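Aromatic amino acid aminotransferase I (Candida albicans WO-1, PDB 6HNU) probably transfers the amino group of aromatic L-amino acids to 2-oxoglutarate, using pyridoxal 5'-phosphate as cofactor and giving aromatic oxo-acids and L-glutamate. Local coordinates at residues S285-V288 / E289-V293; N331-G334 / F335-A338; G358-A361 / E362-K366; G441-S444 / P445-N449. All blocks are in the same frame, centred on the assembly; numbering follows the deposited sequence.

Contact 1: S285-V288 / E289-V293; sequences SLDV and EGRVV
Asp287 and Gly290 are the first and last residues of a type I beta turn, which brings the chain from helix 283-286 into strand 292-297 of the mixed sheet in this aminotransferase. The turn is closed by Gly290 N donating to Asp287 O at 3.2 Å. Its tight side is the buried carboxylate of Asp287. With CG anti to the backbone N (chi1 -174°), the group reaches forward over the turn: OD1 takes Arg291 N at 2.8 Å on its syn lone pair and also bonds Tyr233 OH of helix 226-239. Aspartate suits the place because its short side chain ends in two acceptors for successive amides. Gly290 turns the corner with a positive phi of 73°, easy for glycine. The outer side is looser: Val288 is exposed, and its CG2 crosses the Glu289 side chain with 4.0 Å to Glu289 CG. Farther in, buried Arg291 grips Glu289 OE1 in its guanidinium plane with NE and NH1 at 3.0 Å each, while NH2 reaches a second carboxylate, that of Asp240. On the packed side again, Val292 CG2 sits 3.4 Å from Asp287 CG, and Val292 N donates to Asp287 OD2 at 2.9 Å from above the carboxylate plane.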
loop_
_atom_site.group_PDB
_atom_site.type_symbol
_atom_site.label_atom_id
_atom_site.label_comp_id
_atom_site.label_asym_id
_atom_site.label_seq_id
_atom_site.Cartn_x
_atom_site.Cartn_y
_atom_site.Cartn_z
ATOM N N SER B 285 12.232 16.754 -16.735
ATOM C CA SER B 285 12.571 18.110 -17.258
ATOM C C SER B 285 12.905 18.023 -18.752
ATOM O O SER B 285 12.635 19.021 -19.472
ATOM C CB SER B 285 13.636 18.813 -16.478
ATOM O OG SER B 285 14.941 18.338 -16.799
ATOM N N LEU B 286 13.414 16.884 -19.237
ATOM C CA LEU B 286 13.836 16.706 -20.643
ATOM C C LEU B 286 12.683 16.197 -21.499
ATOM O O LEU B 286 12.875 16.030 -22.711
ATOM C CB LEU B 286 14.989 15.696 -20.697
ATOM C CG LEU B 286 16.275 16.127 -19.984
ATOM C CD1 LEU B 286 17.364 15.053 -20.101
ATOM C CD2 LEU B 286 16.796 17.433 -20.571
ATOM N N ASP B 287 11.550 15.874 -20.888
ATOM C CA ASP B 287 10.585 14.901 -21.452
ATOM C C ASP B 287 9.559 15.611 -22.343
ATOM O O ASP B 287 8.390 15.516 -22.069
ATOM C CB ASP B 287 9.878 14.115 -20.353
ATOM C CG ASP B 287 8.990 13.002 -20.887
ATOM O OD1 ASP B 287 9.245 12.506 -22.034
ATOM O OD2 ASP B 287 8.040 12.633 -20.170
ATOM N N VAL B 288 9.994 16.157 -23.467
ATOM C CA VAL B 288 9.091 16.831 -24.432
ATOM C C VAL B 288 8.015 15.850 -24.914
ATOM O O VAL B 288 6.905 16.330 -25.176
ATOM C CB VAL B 288 9.881 17.498 -25.576
ATOM C CG1 VAL B 288 10.858 18.527 -25.028
ATOM C CG2 VAL B 288 10.606 16.501 -26.453
ATOM N N GLU B 289 8.299 14.545 -25.007
ATOM C CA GLU B 289 7.379 13.541 -25.600
ATOM C C GLU B 289 6.425 12.925 -24.548
ATOM O O GLU B 289 5.460 12.253 -24.962
ATOM C CB GLU B 289 8.148 12.431 -26.320
ATOM C CG GLU B 289 9.039 12.938 -27.444
ATOM C CD GLU B 289 9.465 11.887 -28.454
ATOM O OE1 GLU B 289 9.272 10.693 -28.197
ATOM O OE2 GLU B 289 9.963 12.281 -29.524
ATOM N N GLY B 290 6.642 13.119 -23.240
ATOM C CA GLY B 290 5.781 12.482 -22.214
ATOM C C GLY B 290 6.033 10.982 -22.071
ATOM O O GLY B 290 5.120 10.274 -21.676
ATOM N N ARG B 291 7.259 10.503 -22.314
ATOM C CA ARG B 291 7.575 9.063 -22.186
ATOM C C ARG B 291 8.358 8.820 -20.885
ATOM O O ARG B 291 8.988 7.734 -20.752
ATOM C CB ARG B 291 8.291 8.623 -23.466
ATOM C CG ARG B 291 9.662 9.273 -23.677
ATOM C CD ARG B 291 10.439 8.614 -24.782
ATOM N NE ARG B 291 9.713 8.685 -26.048
ATOM C CZ ARG B 291 8.960 7.714 -26.572
ATOM N NH1 ARG B 291 8.330 7.934 -27.716
ATOM N NH2 ARG B 291 8.864 6.530 -26.000
ATOM N N VAL B 292 8.394 9.798 -19.979
ATOM C CA VAL B 292 9.068 9.604 -18.657
ATOM C C VAL B 292 7.990 9.425 -17.581
ATOM O O VAL B 292 7.036 10.230 -17.551
ATOM C CB VAL B 292 10.064 10.718 -18.309
ATOM C CG1 VAL B 292 10.752 10.474 -16.978
ATOM C CG2 VAL B 292 11.109 10.871 -19.379
ATOM N N VAL B 293 8.195 8.448 -16.695
ATOM C CA VAL B 293 7.454 8.345 -15.418
ATOM C C VAL B 293 8.476 8.479 -14.305
ATOM O O VAL B 293 9.460 7.720 -14.305
ATOM C CB VAL B 293 6.599 7.078 -15.334
ATOM C CG1 VAL B 293 5.753 7.054 -14.074
ATOM C CG2 VAL B 293 5.700 6.946 -16.547
#

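Contact 2: N331-G334 / F335-A338; sequences NPSG and FSEA
Ser333 holds OG anti to its own backbone N (chi1 168°), which swings the hydroxyl forward to Ser336 N. Glu337 sets CG roughly anti to its N (chi1 -153°), and its extended chain runs back toward Pro332. Ser336 N donates to Ser333 OG at 3.1 Å in a fairly straight bond of 166°. Serine suits this place because its hydroxyl is short enough to serve an amide three residues on. The same oxygen bonds Ser336 OG of the second subunit, and Ser336 OG returns the link to Ser333 OG there, so the capping hydroxyls of the two subunits are linked across the dimer interface. The backbone bonds follow at once: Glu337 N to Ser333 O and Ala338 N to Gly334 O, both 2.9 Å. Pro332, which has no N-H to satisfy, lays its ring obliquely against the carboxylate, CG 3.8 Å from Glu337 OE1. Water 2 lies 2.5 Å from Glu337 OE1 and within bonding distance of Pro332 O, though it has more acceptors in reach than protons to give. Glu337 OE2 accepts from Leu111 N. Ser336 lies about 5 Å, side chain to side chain, from the cofactor-binding Arg307. This is a classic serine N-cap, opening the long helix 334-377.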
loop_
_atom_site.group_PDB
_atom_site.type_symbol
_atom_site.label_atom_id
_atom_site.label_comp_id
_atom_site.label_asym_id
_atom_site.label_seq_id
_atom_site.Cartn_x
_atom_site.Cartn_y
_atom_site.Cartn_z
ATOM N N ASN B 331 -5.211 3.965 -1.223
ATOM C CA ASN B 331 -4.770 5.343 -0.941
ATOM C C ASN B 331 -3.717 5.287 0.144
ATOM O O ASN B 331 -3.708 4.333 0.887
ATOM C CB ASN B 331 -5.931 6.220 -0.466
ATOM C CG ASN B 331 -6.423 7.127 -1.572
ATOM O OD1 ASN B 331 -5.612 7.622 -2.367
ATOM N ND2 ASN B 331 -7.730 7.373 -1.611
ATOM N N PRO B 332 -2.819 6.284 0.255
ATOM C CA PRO B 332 -1.951 6.381 1.418
ATOM C C PRO B 332 -2.767 6.585 2.686
ATOM O O PRO B 332 -3.927 7.069 2.600
ATOM C CB PRO B 332 -1.140 7.660 1.146
ATOM C CG PRO B 332 -1.245 7.857 -0.340
ATOM C CD PRO B 332 -2.642 7.410 -0.667
ATOM N N SER B 333 -2.146 6.298 3.835
ATOM C CA SER B 333 -2.637 6.683 5.168
ATOM C C SER B 333 -3.104 8.147 5.154
ATOM O O SER B 333 -2.304 9.071 4.757
ATOM C CB SER B 333 -1.580 6.532 6.217
ATOM O OG SER B 333 -1.984 7.165 7.432
ATOM N N GLY B 334 -4.311 8.363 5.666
ATOM C CA GLY B 334 -4.895 9.709 5.802
ATOM C C GLY B 334 -4.082 10.480 6.827
ATOM O O GLY B 334 -3.961 11.703 6.726
ATOM N N PHE B 335 -3.557 9.779 7.838
ATOM C CA PHE B 335 -2.680 10.420 8.843
ATOM C C PHE B 335 -1.414 10.882 8.138
ATOM O O PHE B 335 -1.015 12.019 8.349
ATOM C CB PHE B 335 -2.374 9.510 10.031
ATOM C CG PHE B 335 -3.553 9.227 10.931
ATOM C CD1 PHE B 335 -4.125 10.245 11.679
ATOM C CD2 PHE B 335 -4.043 7.942 11.081
ATOM C CE1 PHE B 335 -5.211 9.978 12.508
ATOM C CE2 PHE B 335 -5.129 7.675 11.901
ATOM C CZ PHE B 335 -5.695 8.700 12.633
ATOM N N SER B 336 -0.736 10.033 7.339
ATOM C CA SER B 336 0.503 10.467 6.632
ATOM C C SER B 336 0.178 11.678 5.733
ATOM O O SER B 336 0.937 12.676 5.706
ATOM C CB SER B 336 1.094 9.325 5.810
ATOM O OG SER B 336 1.625 8.340 6.667
ATOM N N GLU B 337 -0.904 11.612 4.970
ATOM C CA GLU B 337 -1.128 12.633 3.911
ATOM C C GLU B 337 -1.558 13.953 4.567
ATOM O O GLU B 337 -1.155 15.035 4.085
ATOM C CB GLU B 337 -2.156 12.126 2.910
ATOM C CG GLU B 337 -1.953 12.734 1.556
ATOM C CD GLU B 337 -2.860 12.194 0.468
ATOM O OE1 GLU B 337 -3.223 11.011 0.524
ATOM O OE2 GLU B 337 -3.204 12.989 -0.409
ATOM N N ALA B 338 -2.382 13.868 5.615
ATOM C CA ALA B 338 -2.850 15.058 6.364
ATOM C C ALA B 338 -1.666 15.692 7.109
ATOM O O ALA B 338 -1.526 16.945 7.050
ATOM C CB ALA B 338 -3.967 14.692 7.304
HETATM O O HOH W 1 -5.115 10.115 -1.138
HETATM O O HOH W 2 -4.720 9.686 2.098
#

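Contact 3: G358-A361 / E362-K366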
loop_
_atom_site.group_PDB
_atom_site.type_symbol
_atom_site.label_atom_id
_atom_site.label_comp_id
_atom_site.label_asym_id
_atom_site.label_seq_id
_atom_site.Cartn_x
_atom_site.Cartn_y
_atom_site.Cartn_z
ATOM N N GLY B 358 19.379 22.409 3.617
ATOM C CA GLY B 358 19.949 21.845 4.849
ATOM C C GLY B 358 20.324 20.380 4.627
ATOM O O GLY B 358 21.439 19.959 5.028
ATOM N N LEU B 359 19.459 19.626 3.950
ATOM C CA LEU B 359 19.730 18.204 3.620
ATOM C C LEU B 359 20.983 18.118 2.732
ATOM O O LEU B 359 21.862 17.302 3.054
ATOM C CB LEU B 359 18.464 17.619 2.987
ATOM C CG LEU B 359 18.433 16.111 2.768
ATOM C CD1 LEU B 359 18.548 15.354 4.084
ATOM C CD2 LEU B 359 17.136 15.708 2.060
ATOM N N ARG B 360 21.068 18.910 1.667
ATOM C CA ARG B 360 22.261 19.055 0.796
ATOM C C ARG B 360 23.526 19.316 1.632
ATOM O O ARG B 360 24.502 18.583 1.444
ATOM C CB ARG B 360 22.019 20.151 -0.234
ATOM C CG ARG B 360 23.213 20.427 -1.140
ATOM C CD ARG B 360 22.893 21.563 -2.079
ATOM N NE ARG B 360 23.891 21.812 -3.109
ATOM C CZ ARG B 360 23.889 21.246 -4.310
ATOM N NH1 ARG B 360 22.956 20.366 -4.636
ATOM N NH2 ARG B 360 24.843 21.544 -5.164
ATOM N N ALA B 361 23.525 20.324 2.509
ATOM C CA ALA B 361 24.700 20.679 3.348
ATOM C C ALA B 361 25.123 19.465 4.193
ATOM O O ALA B 361 26.346 19.107 4.186
ATOM C CB ALA B 361 24.391 21.881 4.218
ATOM N N GLU B 362 24.190 18.816 4.878
ATOM C CA GLU B 362 24.521 17.671 5.777
ATOM C C GLU B 362 25.137 16.514 4.985
ATOM O O GLU B 362 26.169 15.972 5.455
ATOM C CB GLU B 362 23.292 17.091 6.471
ATOM C CG GLU B 362 22.580 18.064 7.368
ATOM C CD GLU B 362 23.395 18.470 8.575
ATOM O OE1 GLU B 362 24.191 17.629 9.055
ATOM O OE2 GLU B 362 23.203 19.608 9.038
ATOM N N TYR B 363 24.513 16.089 3.880
ATOM C CA TYR B 363 25.045 14.992 3.016
ATOM C C TYR B 363 26.392 15.387 2.407
ATOM O O TYR B 363 27.284 14.496 2.410
ATOM C CB TYR B 363 24.031 14.539 1.959
ATOM C CG TYR B 363 23.099 13.503 2.531
ATOM C CD1 TYR B 363 22.080 13.858 3.379
ATOM C CD2 TYR B 363 23.305 12.152 2.306
ATOM C CE1 TYR B 363 21.241 12.925 3.951
ATOM C CE2 TYR B 363 22.479 11.198 2.872
ATOM C CZ TYR B 363 21.427 11.582 3.675
ATOM O OH TYR B 363 20.608 10.685 4.282
ATOM N N THR B 364 26.564 16.613 1.911
ATOM C CA THR B 364 27.868 17.112 1.376
ATOM C C THR B 364 28.983 16.840 2.388
ATOM O O THR B 364 30.025 16.263 1.990
ATOM C CB THR B 364 27.793 18.600 1.017
ATOM O OG1 THR B 364 26.904 18.745 -0.096
ATOM C CG2 THR B 364 29.152 19.165 0.682
ATOM N N HIS B 365 28.741 17.138 3.655
ATOM C CA HIS B 365 29.781 16.978 4.711
ATOM C C HIS B 365 30.071 15.488 4.928
ATOM O O HIS B 365 31.287 15.130 4.982
ATOM C CB HIS B 365 29.408 17.712 5.996
ATOM C CG HIS B 365 30.440 17.520 7.059
ATOM N ND1 HIS B 365 31.760 17.879 6.861
ATOM C CD2 HIS B 365 30.363 16.981 8.292
ATOM C CE1 HIS B 365 32.457 17.550 7.932
ATOM N NE2 HIS B 365 31.626 16.995 8.819
ATOM N N LYS B 366 29.026 14.649 5.034
ATOM C CA LYS B 366 29.160 13.174 5.223
ATOM C C LYS B 366 30.008 12.594 4.102
ATOM O O LYS B 366 30.912 11.805 4.420
ATOM C CB LYS B 366 27.809 12.461 5.221
ATOM C CG LYS B 366 26.915 12.771 6.405
ATOM C CD LYS B 366 25.581 12.071 6.300
ATOM C CE LYS B 366 24.557 12.644 7.254
ATOM N NZ LYS B 366 24.967 12.490 8.664
HETATM O O HOH W 3 21.504 21.213 8.017
#
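Glu362 opens the second half of this contact by folding back on Gly358, one turn earlier in helix 334-377. Its N donates to Gly358 O at 3.0 Å, and a bend at chi2 (-67°) carries the carboxylate back along the helix, with CG 3.2 Å from that same carbonyl oxygen. Water 3 then spans the turn, donating to Glu362 OE2 at 2.6 Å and to Gly358 O. Glycine adds no side chain to this partly exposed turn, and the flexible chain of glutamate suits a water bridge. Tyr363 follows, its N bonded almost linearly to Leu359 O. The two side chains run alongside each other, and Leu359 CD1 touches Tyr363 CE1 at 3.6 Å, while Leu359 O stands at the ring edge, in its plane. The pair is buried and apolar where it meets; the tyrosine also packs on Leu252 and on Leu49 of the second subunit. Thr364 turns OG1 anti to its carbonyl carbon (chi1 -67°), a rotation that lets the hydroxyl share Arg360 O with the amide of the same residue: both Thr364 N and Thr364 OG1 lie 2.9 Å from that oxygen. The amide comes nearly head-on, the hydroxyl from above the carbonyl plane. Arg360 stretches away, extended from CG to NE, to a salt bridge with Glu255, whose backbone N in turn donates to Thr364 OG1. His365 ends the walk at the exposed side, its N donating to Ala361 O at 3.1 Å. The contact thus pairs a small apolar patch, Leu359 and Tyr363, with polar links, Arg360 and Thr364 both engaging Glu255.

Contact 4: G441-S444 / P445-N449; sequences GQSS and PPQKN
Ser443 and Gln447 face each other across a type VI beta turn with a cis peptide bond between Ser444 and Pro445, in the surface loop that joins strands 429-433 and 459-465. Proline suits the turn because a cis bond before proline costs far less than one before other residues; the CA atoms of Ser443 and Pro446 come to 4.6 Å. Weaker contacts complete the bend. Pro446 has no N-H to offer Ser443 O, but its CA makes a CA-H...O contact with that oxygen at 3.3 Å, and Gln442 NE2 lies 3.7 Å from Pro446 CB on the exposed side. Hydrogen bonds centre on the Ser443 hydroxyl, which gives its proton to Pro445 O at 2.8 Å. It is placed there by chi1 of 52°, which sets OG between the backbone N and the carbonyl carbon, facing into the bend. Water 4 adds only weak bonds, to Ser443 N and Gln447 N. Gln447, bent at chi2, has an amide able to give and take at once: its OE1 accepts from Val203 N, so the bend is tied to a neighbouring loop, where Trp202 packs on both Ser443 and Gln447. Gln447 NE2 donates to Ser443 OG at 2.8 Å, nearly straight at 169°, with the oxygen close to the amide plane.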
loop_
_atom_site.group_PDB
_atom_site.type_symbol
_atom_site.label_atom_id
_atom_site.label_comp_id
_atom_site.label_asym_id
_atom_site.label_seq_id
_atom_site.Cartn_x
_atom_site.Cartn_y
_atom_site.Cartn_z
ATOM N N GLY B 441 19.352 -11.237 -16.865
ATOM C CA GLY B 441 18.122 -11.478 -17.614
ATOM C C GLY B 441 18.384 -11.597 -19.087
ATOM O O GLY B 441 19.386 -11.070 -19.597
ATOM N N GLN B 442 17.481 -12.276 -19.761
ATOM C CA GLN B 442 17.517 -12.452 -21.215
ATOM C C GLN B 442 16.127 -12.126 -21.721
ATOM O O GLN B 442 15.142 -12.515 -21.070
ATOM C CB GLN B 442 17.899 -13.886 -21.597
ATOM C CG GLN B 442 19.350 -14.267 -21.330
ATOM C CD GLN B 442 19.507 -15.739 -21.624
ATOM O OE1 GLN B 442 19.158 -16.593 -20.811
ATOM N NE2 GLN B 442 19.976 -16.044 -22.820
ATOM N N SER B 443 16.047 -11.436 -22.839
ATOM C CA SER B 443 14.768 -11.235 -23.551
ATOM C C SER B 443 14.302 -12.593 -24.084
ATOM O O SER B 443 15.073 -13.578 -24.013
ATOM C CB SER B 443 14.900 -10.238 -24.620
ATOM O OG SER B 443 15.983 -10.553 -25.477
ATOM N N SER B 444 13.054 -12.623 -24.531
ATOM C CA SER B 444 12.408 -13.784 -25.177
ATOM C C SER B 444 11.903 -13.342 -26.541
ATOM O O SER B 444 10.906 -12.638 -26.642
ATOM C CB SER B 444 11.303 -14.337 -24.316
ATOM O OG SER B 444 10.659 -15.392 -24.993
ATOM N N PRO B 445 12.575 -13.712 -27.650
ATOM C CA PRO B 445 13.800 -14.512 -27.616
ATOM C C PRO B 445 15.046 -13.734 -27.204
ATOM O O PRO B 445 15.062 -12.502 -27.251
ATOM C CB PRO B 445 13.972 -14.926 -29.081
ATOM C CG PRO B 445 13.312 -13.815 -29.870
ATOM C CD PRO B 445 12.135 -13.390 -29.020
ATOM N N PRO B 446 16.138 -14.425 -26.822
ATOM C CA PRO B 446 17.349 -13.749 -26.350
ATOM C C PRO B 446 18.026 -12.936 -27.459
ATOM O O PRO B 446 17.796 -13.209 -28.639
ATOM C CB PRO B 446 18.234 -14.893 -25.826
ATOM C CG PRO B 446 17.721 -16.135 -26.555
ATOM C CD PRO B 446 16.239 -15.894 -26.744
ATOM N N GLN B 447 18.796 -11.922 -27.064
ATOM C CA GLN B 447 19.663 -11.135 -27.982
ATOM C C GLN B 447 20.848 -12.026 -28.391
ATOM O O GLN B 447 21.089 -12.995 -27.684
ATOM C CB GLN B 447 20.121 -9.846 -27.286
ATOM C CG GLN B 447 18.975 -8.978 -26.787
ATOM C CD GLN B 447 18.026 -8.646 -27.898
ATOM O OE1 GLN B 447 18.427 -8.073 -28.922
ATOM N NE2 GLN B 447 16.758 -8.962 -27.682
ATOM N N LYS B 448 21.559 -11.708 -29.477
ATOM C CA LYS B 448 22.761 -12.475 -29.915
ATOM C C LYS B 448 23.896 -12.250 -28.904
ATOM O O LYS B 448 23.931 -11.159 -28.316
ATOM C CB LYS B 448 23.195 -12.054 -31.324
ATOM C CG LYS B 448 22.163 -12.278 -32.425
ATOM C CD LYS B 448 21.572 -13.694 -32.457
ATOM C CE LYS B 448 21.010 -14.092 -33.811
ATOM N NZ LYS B 448 19.946 -13.163 -34.271
ATOM N N ASN B 449 24.794 -13.234 -28.730
ATOM C CA ASN B 449 26.088 -13.090 -27.994
ATOM C C ASN B 449 25.790 -12.754 -26.529
ATOM O O ASN B 449 25.350 -13.678 -25.817
ATOM C CB ASN B 449 27.020 -12.061 -28.664
ATOM C CG ASN B 449 27.812 -11.192 -27.700
ATOM O OD1 ASN B 449 27.492 -10.020 -27.519
ATOM N ND2 ASN B 449 28.868 -11.727 -27.099
HETATM O O HOH W 4 19.173 -11.076 -23.895
#

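How the contacts relate
Contacts 2 and 3 share helix 334-377: contact 2 is at its start and contact 3 further along, their centres 29 Å apart, and both touch the second subunit. They are also the two nearer the active site: the side chain of Pro332 is about 11 Å from a bound pyridoxal-5'-phosphate, and that of Tyr363 about 11 Å from a bound cofactor and from a bound phenylalanine. Contact 1 leads into the mixed sheet, away from the annotated sites, its centre 28 Å from that of contact 2 and 29 Å from that of contact 3. Contact 4 is the peripheral one, its centre 42 Å from that of contact 3, on opposite sides of the chain's centre. No two of the four touch.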